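Local coordinates for protein omega-class glutathione S-transferase (Bombyx mori, PDB 3WD6) that binds glutathione and probably acts as a glutathione transferase and glutathione-dependent dehydroascorbate reductase, at residues Cys38-Arg43 / Trp183-Arg188. Numbering follows the deposited sequence.
With GSH (glutathione), chain J.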
ATOM      1  N   CYS A  38       0.279  -2.895  -6.711  1.00 19.34           N
ATOM      2  CA  CYS A  38       0.304  -3.673  -5.479  1.00 22.04           C
ATOM      3  C   CYS A  38       0.191  -2.794  -4.217  1.00 20.29           C
ATOM      4  O   CYS A  38       1.092  -1.991  -3.918  1.00 17.49           O
ATOM      5  CB  CYS A  38       1.545  -4.570  -5.402  1.00 19.43           C
ATOM      6  SG  CYS A  38       1.586  -5.521  -3.842  1.00 21.60           S
ATOM      7  N   PRO A  39      -0.910  -2.955  -3.453  1.00 20.24           N
ATOM      8  CA  PRO A  39      -0.994  -2.097  -2.254  1.00 21.62           C
ATOM      9  C   PRO A  39       0.083  -2.436  -1.241  1.00 22.74           C
ATOM     10  O   PRO A  39       0.536  -1.517  -0.532  1.00 22.24           O
ATOM     11  CB  PRO A  39      -2.387  -2.397  -1.668  1.00 17.65           C
ATOM     12  CG  PRO A  39      -2.745  -3.756  -2.205  1.00 20.53           C
ATOM     13  CD  PRO A  39      -2.065  -3.859  -3.582  1.00 20.69           C
ATOM     14  N   TYR A  40       0.472  -3.714  -1.152  1.00 19.99           N
ATOM     15  CA  TYR A  40       1.482  -4.099  -0.167  1.00 20.10           C
ATOM     16  C   TYR A  40       2.804  -3.425  -0.481  1.00 20.07           C
ATOM     17  O   TYR A  40       3.456  -2.853   0.407  1.00 20.52           O
ATOM     18  CB  TYR A  40       1.628  -5.623  -0.065  1.00 21.83           C
ATOM     19  CG  TYR A  40       0.410  -6.255   0.549  1.00 21.89           C
ATOM     20  CD1 TYR A  40       0.197  -6.209   1.929  1.00 19.92           C
ATOM     21  CD2 TYR A  40      -0.564  -6.851  -0.251  1.00 24.15           C
ATOM     22  CE1 TYR A  40      -0.937  -6.765   2.497  1.00 20.63           C
ATOM     23  CE2 TYR A  40      -1.707  -7.414   0.311  1.00 25.73           C
ATOM     24  CZ  TYR A  40      -1.885  -7.369   1.683  1.00 25.02           C
ATOM     25  OH  TYR A  40      -3.023  -7.913   2.235  1.00 28.48           O
ATOM     26  N   ALA A  41       3.197  -3.475  -1.748  1.00 19.87           N
ATOM     27  CA  ALA A  41       4.416  -2.805  -2.172  1.00 18.59           C
ATOM     28  C   ALA A  41       4.293  -1.287  -1.975  1.00 17.17           C
ATOM     29  O   ALA A  41       5.297  -0.611  -1.716  1.00 17.88           O
ATOM     30  CB  ALA A  41       4.723  -3.153  -3.611  1.00 18.94           C
ATOM     31  N   GLN A  42       3.072  -0.753  -2.078  1.00 17.44           N
ATOM     32  CA  GLN A  42       2.857   0.693  -1.890  1.00 18.68           C
ATOM     33  C   GLN A  42       3.313   1.175  -0.497  1.00 18.88           C
ATOM     34  O   GLN A  42       3.818   2.298  -0.342  1.00 16.42           O
ATOM     35  CB  GLN A  42       1.398   1.089  -2.132  1.00 16.95           C
ATOM     36  CG  GLN A  42       1.181   2.599  -2.140  1.00 16.02           C
ATOM     37  CD  GLN A  42      -0.269   2.989  -2.412  1.00 18.28           C
ATOM     38  OE1 GLN A  42      -1.145   2.113  -2.556  1.00 18.76           O
ATOM     39  NE2 GLN A  42      -0.537   4.310  -2.469  1.00 14.62           N
ATOM     40  N   ARG A  43       3.133   0.320   0.508  1.00 18.43           N
ATOM     41  CA  ARG A  43       3.630   0.602   1.853  1.00 19.37           C
ATOM     42  C   ARG A  43       5.100   0.978   1.831  1.00 19.67           C
ATOM     43  O   ARG A  43       5.519   1.926   2.515  1.00 19.47           O
ATOM     44  CB  ARG A  43       3.440  -0.617   2.759  1.00 17.45           C
ATOM     45  CG  ARG A  43       2.027  -0.850   3.168  1.00 16.49           C
ATOM     46  CD  ARG A  43       1.903  -2.199   3.783  1.00 19.97           C
ATOM     47  NE  ARG A  43       0.699  -2.312   4.598  1.00 18.62           N
ATOM     48  CZ  ARG A  43       0.339  -3.417   5.235  1.00 18.81           C
ATOM     49  NH1 ARG A  43       1.092  -4.521   5.124  1.00 17.48           N
ATOM     50  NH2 ARG A  43      -0.766  -3.408   5.984  1.00 17.77           N
ATOM     51  N   TRP A 183      -2.879   3.184   4.381  1.00 18.20           N
ATOM     52  CA  TRP A 183      -3.294   4.089   3.311  1.00 16.93           C
ATOM     53  C   TRP A 183      -3.689   3.412   1.971  1.00 16.89           C
ATOM     54  O   TRP A 183      -4.666   3.809   1.334  1.00 17.27           O
ATOM     55  CB  TRP A 183      -2.233   5.174   3.041  1.00 17.87           C
ATOM     56  CG  TRP A 183      -2.593   5.888   1.783  1.00 16.98           C
ATOM     57  CD1 TRP A 183      -1.970   5.800   0.565  1.00 17.75           C
ATOM     58  CD2 TRP A 183      -3.730   6.727   1.593  1.00 15.41           C
ATOM     59  NE1 TRP A 183      -2.636   6.571  -0.368  1.00 16.41           N
ATOM     60  CE2 TRP A 183      -3.727   7.142   0.238  1.00 19.57           C
ATOM     61  CE3 TRP A 183      -4.742   7.188   2.441  1.00 15.72           C
ATOM     62  CZ2 TRP A 183      -4.706   7.995  -0.288  1.00 18.52           C
ATOM     63  CZ3 TRP A 183      -5.716   8.037   1.917  1.00 18.61           C
ATOM     64  CH2 TRP A 183      -5.691   8.427   0.559  1.00 16.03           C
ATOM     65  N   PRO A 184      -2.919   2.408   1.525  1.00 17.62           N
ATOM     66  CA  PRO A 184      -3.212   1.892   0.176  1.00 17.36           C
ATOM     67  C   PRO A 184      -4.662   1.423   0.008  1.00 18.89           C
ATOM     68  O   PRO A 184      -5.247   1.489  -1.097  1.00 15.59           O
ATOM     69  CB  PRO A 184      -2.261   0.690   0.048  1.00 18.17           C
ATOM     70  CG  PRO A 184      -1.107   1.035   0.969  1.00 18.41           C
ATOM     71  CD  PRO A 184      -1.751   1.740   2.144  1.00 16.89           C
ATOM     72  N   TRP A 185      -5.243   0.919   1.092  1.00 18.02           N
ATOM     73  CA  TRP A 185      -6.608   0.423   0.979  1.00 18.42           C
ATOM     74  C   TRP A 185      -7.592   1.567   0.932  1.00 21.64           C
ATOM     75  O   TRP A 185      -8.565   1.506   0.183  1.00 22.04           O
ATOM     76  CB  TRP A 185      -6.919  -0.646   2.020  1.00 14.77           C
ATOM     77  CG  TRP A 185      -6.139  -1.847   1.643  1.00 20.60           C
ATOM     78  CD1 TRP A 185      -6.518  -2.832   0.763  1.00 17.84           C
ATOM     79  CD2 TRP A 185      -4.783  -2.152   2.026  1.00 19.11           C
ATOM     80  NE1 TRP A 185      -5.500  -3.746   0.616  1.00 18.25           N
ATOM     81  CE2 TRP A 185      -4.427  -3.359   1.376  1.00 17.86           C
ATOM     82  CE3 TRP A 185      -3.851  -1.537   2.872  1.00 16.67           C
ATOM     83  CZ2 TRP A 185      -3.178  -3.959   1.540  1.00 19.78           C
ATOM     84  CZ3 TRP A 185      -2.606  -2.138   3.041  1.00 17.66           C
ATOM     85  CH2 TRP A 185      -2.282  -3.339   2.376  1.00 20.04           C
ATOM     86  N   PHE A 186      -7.314   2.634   1.678  1.00 17.55           N
ATOM     87  CA  PHE A 186      -8.110   3.841   1.516  1.00 18.43           C
ATOM     88  C   PHE A 186      -8.000   4.426   0.097  1.00 22.03           C
ATOM     89  O   PHE A 186      -9.002   4.941  -0.444  1.00 21.96           O
ATOM     90  CB  PHE A 186      -7.760   4.873   2.583  1.00 17.75           C
ATOM     91  CG  PHE A 186      -8.212   4.475   3.961  1.00 20.75           C
ATOM     92  CD1 PHE A 186      -9.444   3.825   4.147  1.00 22.24           C
ATOM     93  CD2 PHE A 186      -7.407   4.722   5.069  1.00 18.48           C
ATOM     94  CE1 PHE A 186      -9.867   3.435   5.426  1.00 21.04           C
ATOM     95  CE2 PHE A 186      -7.826   4.352   6.352  1.00 22.44           C
ATOM     96  CZ  PHE A 186      -9.057   3.705   6.529  1.00 23.15           C
ATOM     97  N   GLU A 187      -6.808   4.361  -0.506  1.00 17.58           N
ATOM     98  CA  GLU A 187      -6.641   4.879  -1.856  1.00 18.84           C
ATOM     99  C   GLU A 187      -7.582   4.118  -2.778  1.00 19.70           C
ATOM    100  O   GLU A 187      -8.211   4.702  -3.672  1.00 19.26           O
ATOM    101  CB  GLU A 187      -5.183   4.753  -2.352  1.00 18.09           C
ATOM    102  CG  GLU A 187      -4.965   5.409  -3.731  1.00 16.60           C
ATOM    103  CD  GLU A 187      -3.494   5.572  -4.144  1.00 19.36           C
ATOM    104  OE1 GLU A 187      -3.184   5.420  -5.354  1.00 20.32           O
ATOM    105  OE2 GLU A 187      -2.638   5.879  -3.277  1.00 20.53           O
ATOM    106  N   ARG A 188      -7.688   2.813  -2.536  1.00 21.15           N
ATOM    107  CA  ARG A 188      -8.500   1.922  -3.367  1.00 20.75           C
ATOM    108  C   ARG A 188      -9.995   2.059  -3.067  1.00 24.18           C
ATOM    109  O   ARG A 188     -10.826   1.964  -3.973  1.00 24.96           O
ATOM    110  CB  ARG A 188      -8.021   0.465  -3.222  1.00 19.16           C
ATOM    111  CG  ARG A 188      -6.827   0.114  -4.134  1.00 20.14           C
ATOM    112  CD  ARG A 188      -5.743  -0.695  -3.428  1.00 15.05           C
ATOM    113  NE  ARG A 188      -4.563  -0.897  -4.282  1.00 18.24           N
ATOM    114  CZ  ARG A 188      -3.487  -0.110  -4.277  1.00 16.33           C
ATOM    115  NH1 ARG A 188      -3.424   0.928  -3.457  1.00 17.52           N
ATOM    116  NH2 ARG A 188      -2.466  -0.366  -5.079  1.00 15.06           N
TER
HETATM  117  N1  GSH J 306       2.460 -10.358   3.316  1.00 22.60           N
HETATM  118  CA1 GSH J 306       3.092  -9.797   2.115  1.00 22.33           C
HETATM  119  C1  GSH J 306       3.576  -8.367   2.330  1.00 21.95           C
HETATM  120  O11 GSH J 306       4.570  -7.890   1.671  1.00 17.97           O
HETATM  121  O12 GSH J 306       2.989  -7.647   3.212  1.00 20.30           O
HETATM  122  CB1 GSH J 306       2.101  -9.890   0.963  1.00 24.41           C
HETATM  123  CG1 GSH J 306       2.416  -9.157  -0.301  1.00 24.79           C
HETATM  124  CD1 GSH J 306       1.626  -9.586  -1.512  1.00 22.98           C
HETATM  125  OE1 GSH J 306       0.594 -10.241  -1.414  1.00 24.40           O
HETATM  126  N2  GSH J 306       2.080  -9.227  -2.822  1.00 26.71           N
HETATM  127  CA2 GSH J 306       1.282  -9.697  -3.959  1.00 25.68           C
HETATM  128  C2  GSH J 306       2.120 -10.697  -4.727  1.00 28.43           C
HETATM  129  O2  GSH J 306       3.305 -10.452  -4.916  1.00 27.94           O
HETATM  130  CB2 GSH J 306       0.952  -8.552  -4.850  1.00 29.25           C
HETATM  131  SG2 GSH J 306      -0.346  -7.468  -4.379  1.00 35.47           S
HETATM  132  N3  GSH J 306       1.518 -11.910  -5.236  1.00 35.75           N
HETATM  133  CA3 GSH J 306       2.331 -12.871  -5.983  1.00 36.79           C
HETATM  134  C3  GSH J 306       1.612 -13.695  -6.975  1.00 41.12           C
HETATM  135  O31 GSH J 306       1.000 -13.136  -7.925  1.00 43.80           O
HETATM  136  O32 GSH J 306       1.624 -14.947  -6.871  1.00 45.58           O
HETATM  137  O   HOH W   1      -0.296   1.520  -5.589  1.00 18.69           O
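Q42 swings CG away from its own amide N (chi1 -172°) and stays extended beyond, pushing its amide from helix 39-51 into a hole on helix 177-189 formed by W183, P184, E187 and R188, while R188, bent at chi2 (136°), runs its guanidinium alongside in the opposite direction. Both ends of the amide are used. R188 NH1 donates to Q42 OE1 (2.7 Å) in the carbonyl plane, and Q42 NE2 donates to E187 OE2 (2.7 Å), which it meets from above the carboxylate plane. E187 OE2 also accepts from W183 NE1 (3.0 Å), through its anti lone pair, so two donors grip E187 OE2, while OE1 accepts from I226 N. R188 NH1 further reaches P184 O, and NH2 bonds Y37 O and a water. P39 CB lies over the centre of the guanidinium, 3.6 Å from R188 CZ, and also packs on P184 CB and, as a CH-pi contact, over one face of the W185 indole. The edge of that indole points at the face of Y40 in a T-shaped pair, planes at 69°, with glutathione CB1 over the opposite face of the phenol; Y40 OH bonds Q130. W185 CH2 sits over one face of the R43 guanidinium, whose NE and NH1 bond M181 O and S92 OG. Replacing R188 by alanine removes the charged donor to Q42 OE1 and the flat group against P39 CB, and is likely to leave the amide gripped mainly through NE2. Helix 39-51 of the thioredoxin-like domain, with C38 at its N-cap beside glutathione, is thus joined to the all-helical domain, and the neutral amide of Q42 bridges the charges of R188 and E187, which would probably offset each other at this buried interface.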